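Local atomic coordinates of invertase/pectin methylesterase inhibitor family protein (Arabidopsis thaliana, PDB entry 1X91), a protein that inhibits pectin methylesterases of flowers, siliques and leaves, enzymes that remove methyl esters from cell-wall pectin. Residues A[9-12]-A[13-16]; A[74-77]-A[78-82]; A[81-84]-A[85-89]. The protein carries 1 engineered substitution. One frame throughout, in Å; residues are numbered along the deposited sequence.

Contacts 2 and 3 are successive, overlapping stretches of helix 66-94. They share S81 and A82, their centres lie about 10 Å apart, and both belong to the four-helix bundle that forms the body of this inhibitor. Contact 1 stands apart, ahead of helix 18-27 and on the opposite side of the chain's centre, consistent with a place in the N-terminal alpha-hairpin extension required for inhibition. Its centre is about 28 Å from that of contact 2 and about 24 Å from that of contact 3. Contacts 1 and 2 each hold one cysteine of a disulfide: C12 is tied to C21 on helix 18-27, C75 to C115 on helix 98-119.

Contact 1. Residues A[9-12]-A[13-16]; sequences STIC and DKTL
The carbonyl oxygen of C12 is gripped twice by T15. T15 OG1 donates to C12 O over 2.8 Å, tilted little from the carbonyl plane, and T15 N reaches C12 O from above that plane at 3.2 Å. With chi1 at 68°, T15 OG1 lies between its own backbone N and carbonyl carbon, which turns the hydroxyl back over the preceding turn. K14 N bonds to I11 O, and a weak bond from D13 N to T10 O continues the three-residue spacing of a short 3-10 turn. On the outer side, K14 NZ meets the syn lone pair of D13 OD1 at 2.8 Å, a salt bridge made possible by bends at chi3 (-79°) and chi4 (-70°) that curl the lysine back. This ammonium probably eases the crowding of D13 OD1 against T10 O, two acceptors 3.1 Å apart. One water links K14 NZ to T10 OG1. The aliphatic part of K14 crosses I11 at about a right angle, CE lying 4.1 Å from I11 CG1. The turn lies in the N-terminal region, consistent with the hairpin extension needed for inhibition. Beyond it, the disulfide from C12 to C21 and the packing of I11 on L25 fasten the segment to helix 18-27, while I11 also rests on V145, I146 and M149 of helix 127-149.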
ATOM      1  N   SER A   9     -19.125  -5.079   4.268  1.00 22.31           N
ATOM      2  CA  SER A   9     -19.305  -6.529   4.402  1.00 22.65           C
ATOM      3  C   SER A   9     -19.094  -7.312   3.102  1.00 23.01           C
ATOM      4  O   SER A   9     -18.919  -8.547   3.163  1.00 21.88           O
ATOM      5  CB  SER A   9     -20.675  -6.890   5.021  1.00 23.18           C
ATOM      6  OG  SER A   9     -21.759  -6.613   4.123  1.00 24.44           O
ATOM      7  N   THR A  10     -19.147  -6.627   1.952  1.00 23.54           N
ATOM      8  CA  THR A  10     -18.941  -7.255   0.644  1.00 24.18           C
ATOM      9  C   THR A  10     -17.905  -6.600  -0.246  1.00 23.91           C
ATOM     10  O   THR A  10     -17.715  -7.045  -1.377  1.00 24.67           O
ATOM     11  CB  THR A  10     -20.261  -7.364  -0.158  1.00 24.45           C
ATOM     12  OG1 THR A  10     -20.834  -6.064  -0.400  1.00 26.32           O
ATOM     13  CG2 THR A  10     -21.336  -8.129   0.651  1.00 27.06           C
ATOM     14  N   ILE A  11     -17.206  -5.587   0.251  1.00 23.26           N
ATOM     15  CA  ILE A  11     -16.286  -4.778  -0.561  1.00 22.35           C
ATOM     16  C   ILE A  11     -15.111  -5.515  -1.256  1.00 20.44           C
ATOM     17  O   ILE A  11     -14.508  -5.030  -2.208  1.00 19.76           O
ATOM     18  CB  ILE A  11     -15.743  -3.657   0.362  1.00 22.89           C
ATOM     19  CG1 ILE A  11     -15.300  -2.434  -0.439  1.00 25.61           C
ATOM     20  CG2 ILE A  11     -14.584  -4.178   1.231  1.00 23.85           C
ATOM     21  CD1 ILE A  11     -14.830  -1.290   0.439  1.00 26.03           C
ATOM     22  N   CYS A  12     -14.778  -6.704  -0.781  1.00 19.51           N
ATOM     23  CA  CYS A  12     -13.652  -7.416  -1.282  1.00 18.90           C
ATOM     24  C   CYS A  12     -13.803  -7.860  -2.708  1.00 20.20           C
ATOM     25  O   CYS A  12     -12.809  -8.082  -3.378  1.00 20.83           O
ATOM     26  CB  CYS A  12     -13.316  -8.565  -0.354  1.00 18.55           C
ATOM     27  SG  CYS A  12     -12.699  -7.901   1.228  1.00 17.11           S
ATOM     28  N   ASP A  13     -15.052  -7.962  -3.183  1.00 21.11           N
ATOM     29  CA  ASP A  13     -15.288  -8.363  -4.573  1.00 22.71           C
ATOM     30  C   ASP A  13     -14.784  -7.376  -5.623  1.00 23.20           C
ATOM     31  O   ASP A  13     -14.705  -7.718  -6.808  1.00 23.62           O
ATOM     32  CB  ASP A  13     -16.766  -8.775  -4.809  1.00 23.13           C
ATOM     33  CG  ASP A  13     -17.781  -7.701  -4.477  1.00 25.11           C
ATOM     34  OD1 ASP A  13     -17.459  -6.484  -4.443  1.00 26.55           O
ATOM     35  OD2 ASP A  13     -18.993  -7.994  -4.246  1.00 24.42           O
ATOM     36  N   LYS A  14     -14.378  -6.189  -5.177  1.00 23.20           N
ATOM     37  CA  LYS A  14     -13.906  -5.135  -6.055  1.00 24.10           C
ATOM     38  C   LYS A  14     -12.388  -4.971  -6.059  1.00 24.71           C
ATOM     39  O   LYS A  14     -11.860  -4.001  -6.632  1.00 25.11           O
ATOM     40  CB  LYS A  14     -14.598  -3.854  -5.653  1.00 23.74           C
ATOM     41  CG  LYS A  14     -16.075  -3.823  -6.066  1.00 24.74           C
ATOM     42  CD  LYS A  14     -16.797  -2.663  -5.474  1.00 25.85           C
ATOM     43  CE  LYS A  14     -17.190  -2.890  -4.009  1.00 26.61           C
ATOM     44  NZ  LYS A  14     -18.282  -3.908  -3.778  1.00 30.52           N
ATOM     45  N   THR A  15     -11.687  -5.953  -5.497  1.00 25.04           N
ATOM     46  CA  THR A  15     -10.212  -5.953  -5.402  1.00 25.28           C
ATOM     47  C   THR A  15      -9.543  -7.059  -6.211  1.00 24.71           C
ATOM     48  O   THR A  15     -10.189  -8.015  -6.599  1.00 25.85           O
ATOM     49  CB  THR A  15      -9.789  -6.059  -3.891  1.00 26.08           C
ATOM     50  OG1 THR A  15     -10.123  -7.351  -3.363  1.00 26.60           O
ATOM     51  CG2 THR A  15     -10.562  -5.079  -3.044  1.00 24.59           C
ATOM     52  N   LEU A  16      -8.225  -6.923  -6.464  1.00 25.22           N
ATOM     53  CA  LEU A  16      -7.447  -7.904  -7.229  1.00 24.63           C
ATOM     54  C   LEU A  16      -7.123  -9.172  -6.479  1.00 24.42           C
ATOM     55  O   LEU A  16      -6.934 -10.231  -7.091  1.00 24.89           O
ATOM     56  CB  LEU A  16      -6.118  -7.294  -7.729  1.00 24.99           C
ATOM     57  CG  LEU A  16      -6.076  -6.637  -9.119  1.00 25.98           C
ATOM     58  CD1 LEU A  16      -7.186  -5.656  -9.395  1.00 26.07           C
ATOM     59  CD2 LEU A  16      -4.715  -5.960  -9.279  1.00 26.06           C
TER
HETATM   60  O   HOH W   1     -19.357  -3.272  -1.232  1.00 32.24           O
HETATM   61  O   HOH W   2     -20.471  -6.294  -3.284  1.00 38.18           O

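Contact 2. Residues A[74-77]-A[78-82]; sequences SCVD and EYESA
Residues 74-82 run as regular alpha-helix, E78, Y79, E80 and S81 each donating its backbone N-H to the carbonyl four residues back, from E78 N to S74 O (2.9 Å) through S81 N to D77 O (3.2 Å). V76 and E80 carry the side-chain contact on one flank. E80 is extended beyond CG and passes across V76 at a slant, its OE2 3.8 Å from V76 CG1, so the methyl lies beside the carboxylate while E80 CG stays against V76 O. E78 behaves differently: CG, beside its own backbone N (chi1 -66°), lies 3.2 Å from S74 O, and a bend at chi2 then turns the carboxylate. A water lies between E78 OE2 and S74 OG, unusually close to the latter. On the inner side, Y79 brings CD1 within 3.3 Å of C75 O, the carbonyl meeting the ring obliquely. The ring packs on A112 and C115 of helix 98-119, and its hydroxyl is hydrogen-bonded to S133 OG. C75 is bonded to C115, so this turn is stapled to helix 98-119 by a disulfide as well as by packing, and V76 sits against L53, L56 and I60 of helix 34-62. The outer flank is acidic. D77 OD1 and E80 OE1 stand 4.2 Å apart, their carboxylate planes turned by 35°. Two negative groups this close are likely to repel each other and might raise the proton affinity of one, although both are exposed and solvent should screen much of the effect.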
ATOM      1  N   SER A  74      16.169   1.742  -6.346  1.00 17.70           N
ATOM      2  CA  SER A  74      14.975   2.215  -7.032  1.00 18.59           C
ATOM      3  C   SER A  74      13.753   2.002  -6.115  1.00 17.32           C
ATOM      4  O   SER A  74      12.839   2.887  -6.017  1.00 16.61           O
ATOM      5  CB  SER A  74      14.795   1.473  -8.346  1.00 19.28           C
ATOM      6  OG  SER A  74      13.524   1.738  -8.928  1.00 27.23           O
ATOM      7  N   CYS A  75      13.707   0.858  -5.453  1.00 15.96           N
ATOM      8  CA  CYS A  75      12.633   0.564  -4.509  1.00 16.01           C
ATOM      9  C   CYS A  75      12.642   1.596  -3.369  1.00 16.61           C
ATOM     10  O   CYS A  75      11.588   2.074  -2.954  1.00 14.87           O
ATOM     11  CB  CYS A  75      12.716  -0.871  -3.964  1.00 15.56           C
ATOM     12  SG  CYS A  75      12.213  -2.152  -5.122  1.00 16.08           S
ATOM     13  N   VAL A  76      13.818   1.995  -2.896  1.00 15.98           N
ATOM     14  CA  VAL A  76      13.883   2.969  -1.804  1.00 16.35           C
ATOM     15  C   VAL A  76      13.290   4.307  -2.255  1.00 15.98           C
ATOM     16  O   VAL A  76      12.522   4.909  -1.520  1.00 15.75           O
ATOM     17  CB  VAL A  76      15.332   3.173  -1.292  1.00 16.69           C
ATOM     18  CG1 VAL A  76      15.462   4.439  -0.443  1.00 18.89           C
ATOM     19  CG2 VAL A  76      15.801   1.967  -0.511  1.00 16.73           C
ATOM     20  N   ASP A  77      13.633   4.728  -3.460  1.00 16.11           N
ATOM     21  CA  ASP A  77      13.119   5.978  -4.002  1.00 16.76           C
ATOM     22  C   ASP A  77      11.604   5.876  -4.121  1.00 15.93           C
ATOM     23  O   ASP A  77      10.904   6.832  -3.771  1.00 15.58           O
ATOM     24  CB  ASP A  77      13.758   6.290  -5.335  1.00 17.42           C
ATOM     25  CG  ASP A  77      15.247   6.563  -5.232  1.00 21.80           C
ATOM     26  OD1 ASP A  77      15.763   6.822  -4.135  1.00 29.53           O
ATOM     27  OD2 ASP A  77      15.967   6.532  -6.225  1.00 27.78           O
ATOM     28  N   GLU A  78      11.095   4.758  -4.616  1.00 14.79           N
ATOM     29  CA  GLU A  78       9.646   4.587  -4.792  1.00 13.65           C
ATOM     30  C   GLU A  78       8.938   4.598  -3.448  1.00 14.06           C
ATOM     31  O   GLU A  78       7.843   5.170  -3.325  1.00 13.14           O
ATOM     32  CB  GLU A  78       9.323   3.303  -5.552  1.00 13.64           C
ATOM     33  CG  GLU A  78       9.819   3.327  -7.001  1.00 15.04           C
ATOM     34  CD  GLU A  78       9.143   4.389  -7.849  1.00 19.57           C
ATOM     35  OE1 GLU A  78       7.975   4.689  -7.616  1.00 19.51           O
ATOM     36  OE2 GLU A  78       9.812   4.988  -8.718  1.00 24.13           O
ATOM     37  N   TYR A  79       9.529   3.973  -2.432  1.00 12.02           N
ATOM     38  CA  TYR A  79       8.928   3.927  -1.125  1.00 12.64           C
ATOM     39  C   TYR A  79       8.984   5.261  -0.379  1.00 12.94           C
ATOM     40  O   TYR A  79       8.050   5.578   0.360  1.00 12.09           O
ATOM     41  CB  TYR A  79       9.444   2.747  -0.278  1.00 12.56           C
ATOM     42  CG  TYR A  79       8.641   1.485  -0.596  1.00 13.55           C
ATOM     43  CD1 TYR A  79       9.198   0.444  -1.335  1.00 13.33           C
ATOM     44  CD2 TYR A  79       7.262   1.435  -0.371  1.00 20.19           C
ATOM     45  CE1 TYR A  79       8.454  -0.682  -1.672  1.00 13.68           C
ATOM     46  CE2 TYR A  79       6.509   0.318  -0.735  1.00 21.29           C
ATOM     47  CZ  TYR A  79       7.150  -0.755  -1.368  1.00 18.13           C
ATOM     48  OH  TYR A  79       6.442  -1.884  -1.741  1.00 19.28           O
ATOM     49  N   GLU A  80      10.081   6.015  -0.537  1.00 12.59           N
ATOM     50  CA  GLU A  80      10.140   7.343   0.041  1.00 14.14           C
ATOM     51  C   GLU A  80       8.971   8.207  -0.527  1.00 12.43           C
ATOM     52  O   GLU A  80       8.271   8.873   0.209  1.00 14.87           O
ATOM     53  CB  GLU A  80      11.498   7.993  -0.164  1.00 14.87           C
ATOM     54  CG  GLU A  80      12.610   7.294   0.622  1.00 17.86           C
ATOM     55  CD  GLU A  80      13.970   7.905   0.420  1.00 25.28           C
ATOM     56  OE1 GLU A  80      14.208   8.503  -0.652  1.00 27.40           O
ATOM     57  OE2 GLU A  80      14.792   7.724   1.339  1.00 30.23           O
ATOM     58  N   SER A  81       8.748   8.078  -1.821  0.50 12.17           N
ATOM     59  CA  SER A  81       7.681   8.813  -2.496  0.50 11.90           C
ATOM     60  C   SER A  81       6.337   8.263  -2.069  0.50 12.23           C
ATOM     61  O   SER A  81       5.398   9.024  -1.818  0.50 11.51           O
ATOM     62  CB  SER A  81       7.844   8.721  -4.009  0.50 12.11           C
ATOM     63  OG  SER A  81       8.937   9.527  -4.432  0.50 14.89           O
ATOM     64  N   ALA A  82       6.226   6.949  -1.977  1.00 11.65           N
ATOM     65  CA  ALA A  82       4.949   6.365  -1.601  1.00 10.56           C
ATOM     66  C   ALA A  82       4.550   6.778  -0.193  1.00 11.42           C
ATOM     67  O   ALA A  82       3.386   7.050   0.077  1.00 11.62           O
ATOM     68  CB  ALA A  82       4.985   4.874  -1.706  1.00 11.84           C
TER
HETATM   69  O   HOH W   3      12.123   3.762  -9.543  1.00 34.20           O
HETATM   70  O   HOH W   4      11.897   9.409  -3.734  1.00 27.75           O

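Contact 3. Residues A[81-84]-A[85-89]; sequences SAIG and NLEEA
I83 and E87, one turn apart, cross obliquely, with I83 CG2 4.1 Å from E87 OE2. I83 places that methyl opposite its backbone N. In E87, chi1 (-69°) sets CG beside the backbone N and 3.2 Å from I83 O, and the chain, extended from there, carries OE1 to 3.8 Å from G84 CA. N85 does the same on another flank: CG beside its own backbone N (chi1 -72°) swings the amide back over the previous turn, bringing ND2 3.2 Å from S81 O. The angle is too poor for a hydrogen bond, and S81 O is taken instead by N85 N at 2.9 Å. This is helix 66-94 in the four-helix bundle, and its side chains part toward two neighbours: I83 and E87 touch Q46 of helix 34-62, while N85 and E88 reach K104 of helix 98-119. With an alanine here in place of N85, the amide over S81 O would be gone, and the change would probably lose much of the packing on K104 and A107 and leave a gap toward helix 98-119. L86 is buried between the same neighbours, set against Q46 and A108. Within the helix its CG rests 3.4 Å from A82 O, the carbonyl that L86 N also binds. E88 N bonds to G84 O, and E88 CG lies 3.5 Å from that same oxygen, the side chain bending at chi2 (-55°) where E87 stays straight.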
ATOM      1  N   SER A  81       8.748   8.078  -1.821  0.50 12.17           N
ATOM      2  CA  SER A  81       7.681   8.813  -2.496  0.50 11.90           C
ATOM      3  C   SER A  81       6.337   8.263  -2.069  0.50 12.23           C
ATOM      4  O   SER A  81       5.398   9.024  -1.818  0.50 11.51           O
ATOM      5  CB  SER A  81       7.844   8.721  -4.009  0.50 12.11           C
ATOM      6  OG  SER A  81       8.937   9.527  -4.432  0.50 14.89           O
ATOM      7  N   ALA A  82       6.226   6.949  -1.977  1.00 11.65           N
ATOM      8  CA  ALA A  82       4.949   6.365  -1.601  1.00 10.56           C
ATOM      9  C   ALA A  82       4.550   6.778  -0.193  1.00 11.42           C
ATOM     10  O   ALA A  82       3.386   7.050   0.077  1.00 11.62           O
ATOM     11  CB  ALA A  82       4.985   4.874  -1.706  1.00 11.84           C
ATOM     12  N   ILE A  83       5.519   6.810   0.710  1.00 11.93           N
ATOM     13  CA  ILE A  83       5.276   7.234   2.068  1.00 12.08           C
ATOM     14  C   ILE A  83       4.762   8.664   2.100  1.00 11.83           C
ATOM     15  O   ILE A  83       3.830   8.942   2.831  1.00 10.59           O
ATOM     16  CB  ILE A  83       6.568   7.010   2.959  1.00 13.08           C
ATOM     17  CG1 ILE A  83       6.679   5.516   3.222  1.00 14.25           C
ATOM     18  CG2 ILE A  83       6.499   7.770   4.240  1.00 15.77           C
ATOM     19  CD1 ILE A  83       8.065   5.088   3.613  1.00 16.04           C
ATOM     20  N   GLY A  84       5.366   9.571   1.332  1.00 11.42           N
ATOM     21  CA  GLY A  84       4.846  10.919   1.210  1.00 10.99           C
ATOM     22  C   GLY A  84       3.448  10.985   0.667  1.00 12.37           C
ATOM     23  O   GLY A  84       2.638  11.782   1.133  1.00 12.04           O
ATOM     24  N   ASN A  85       3.186  10.144  -0.334  1.00 10.94           N
ATOM     25  CA  ASN A  85       1.852  10.087  -0.933  1.00 11.18           C
ATOM     26  C   ASN A  85       0.852   9.602   0.070  1.00 11.04           C
ATOM     27  O   ASN A  85      -0.253  10.165   0.129  1.00  9.90           O
ATOM     28  CB  ASN A  85       1.811   9.257  -2.224  1.00 12.06           C
ATOM     29  CG  ASN A  85       2.502   9.982  -3.370  1.00 15.66           C
ATOM     30  OD1 ASN A  85       2.345  11.181  -3.501  1.00 19.17           O
ATOM     31  ND2 ASN A  85       3.242   9.262  -4.191  1.00 19.52           N
ATOM     32  N   LEU A  86       1.211   8.642   0.916  1.00  9.91           N
ATOM     33  CA  LEU A  86       0.248   8.171   1.928  1.00  8.30           C
ATOM     34  C   LEU A  86       0.036   9.185   3.036  1.00 10.00           C
ATOM     35  O   LEU A  86      -1.071   9.321   3.551  1.00 11.50           O
ATOM     36  CB  LEU A  86       0.664   6.810   2.497  1.00 10.01           C
ATOM     37  CG  LEU A  86       0.660   5.661   1.518  1.00  9.37           C
ATOM     38  CD1 LEU A  86       1.495   4.486   2.105  1.00 10.99           C
ATOM     39  CD2 LEU A  86      -0.741   5.168   1.226  1.00 11.86           C
ATOM     40  N   GLU A  87       1.050   9.991   3.337  1.00 10.10           N
ATOM     41  CA  GLU A  87       0.926  11.101   4.297  1.00 10.62           C
ATOM     42  C   GLU A  87      -0.122  12.087   3.766  1.00  9.41           C
ATOM     43  O   GLU A  87      -0.963  12.537   4.517  1.00 11.30           O
ATOM     44  CB  GLU A  87       2.252  11.770   4.563  1.00 12.56           C
ATOM     45  CG  GLU A  87       3.176  10.824   5.340  1.00 17.96           C
ATOM     46  CD  GLU A  87       4.588  11.348   5.593  1.00 25.15           C
ATOM     47  OE1 GLU A  87       5.073  12.175   4.803  1.00 28.26           O
ATOM     48  OE2 GLU A  87       5.227  10.875   6.580  1.00 30.17           O
ATOM     49  N   GLU A  88      -0.037  12.412   2.463  1.00 10.22           N
ATOM     50  CA  GLU A  88      -1.019  13.337   1.850  1.00 10.33           C
ATOM     51  C   GLU A  88      -2.395  12.706   1.817  1.00  9.94           C
ATOM     52  O   GLU A  88      -3.393  13.394   2.055  1.00 10.90           O
ATOM     53  CB  GLU A  88      -0.554  13.711   0.472  1.00 10.73           C
ATOM     54  CG  GLU A  88       0.685  14.611   0.455  1.00 12.61           C
ATOM     55  CD  GLU A  88       0.516  15.856   1.256  1.00 16.72           C
ATOM     56  OE1 GLU A  88      -0.546  16.475   1.176  1.00 15.65           O
ATOM     57  OE2 GLU A  88       1.440  16.203   2.030  1.00 22.41           O
ATOM     58  N   ALA A  89      -2.445  11.409   1.580  1.00  9.86           N
ATOM     59  CA  ALA A  89      -3.715  10.709   1.557  1.00 10.05           C
ATOM     60  C   ALA A  89      -4.414  10.895   2.914  1.00 10.60           C
ATOM     61  O   ALA A  89      -5.617  11.172   2.989  1.00 10.16           O
ATOM     62  CB  ALA A  89      -3.506   9.238   1.277  1.00 10.13           C
TER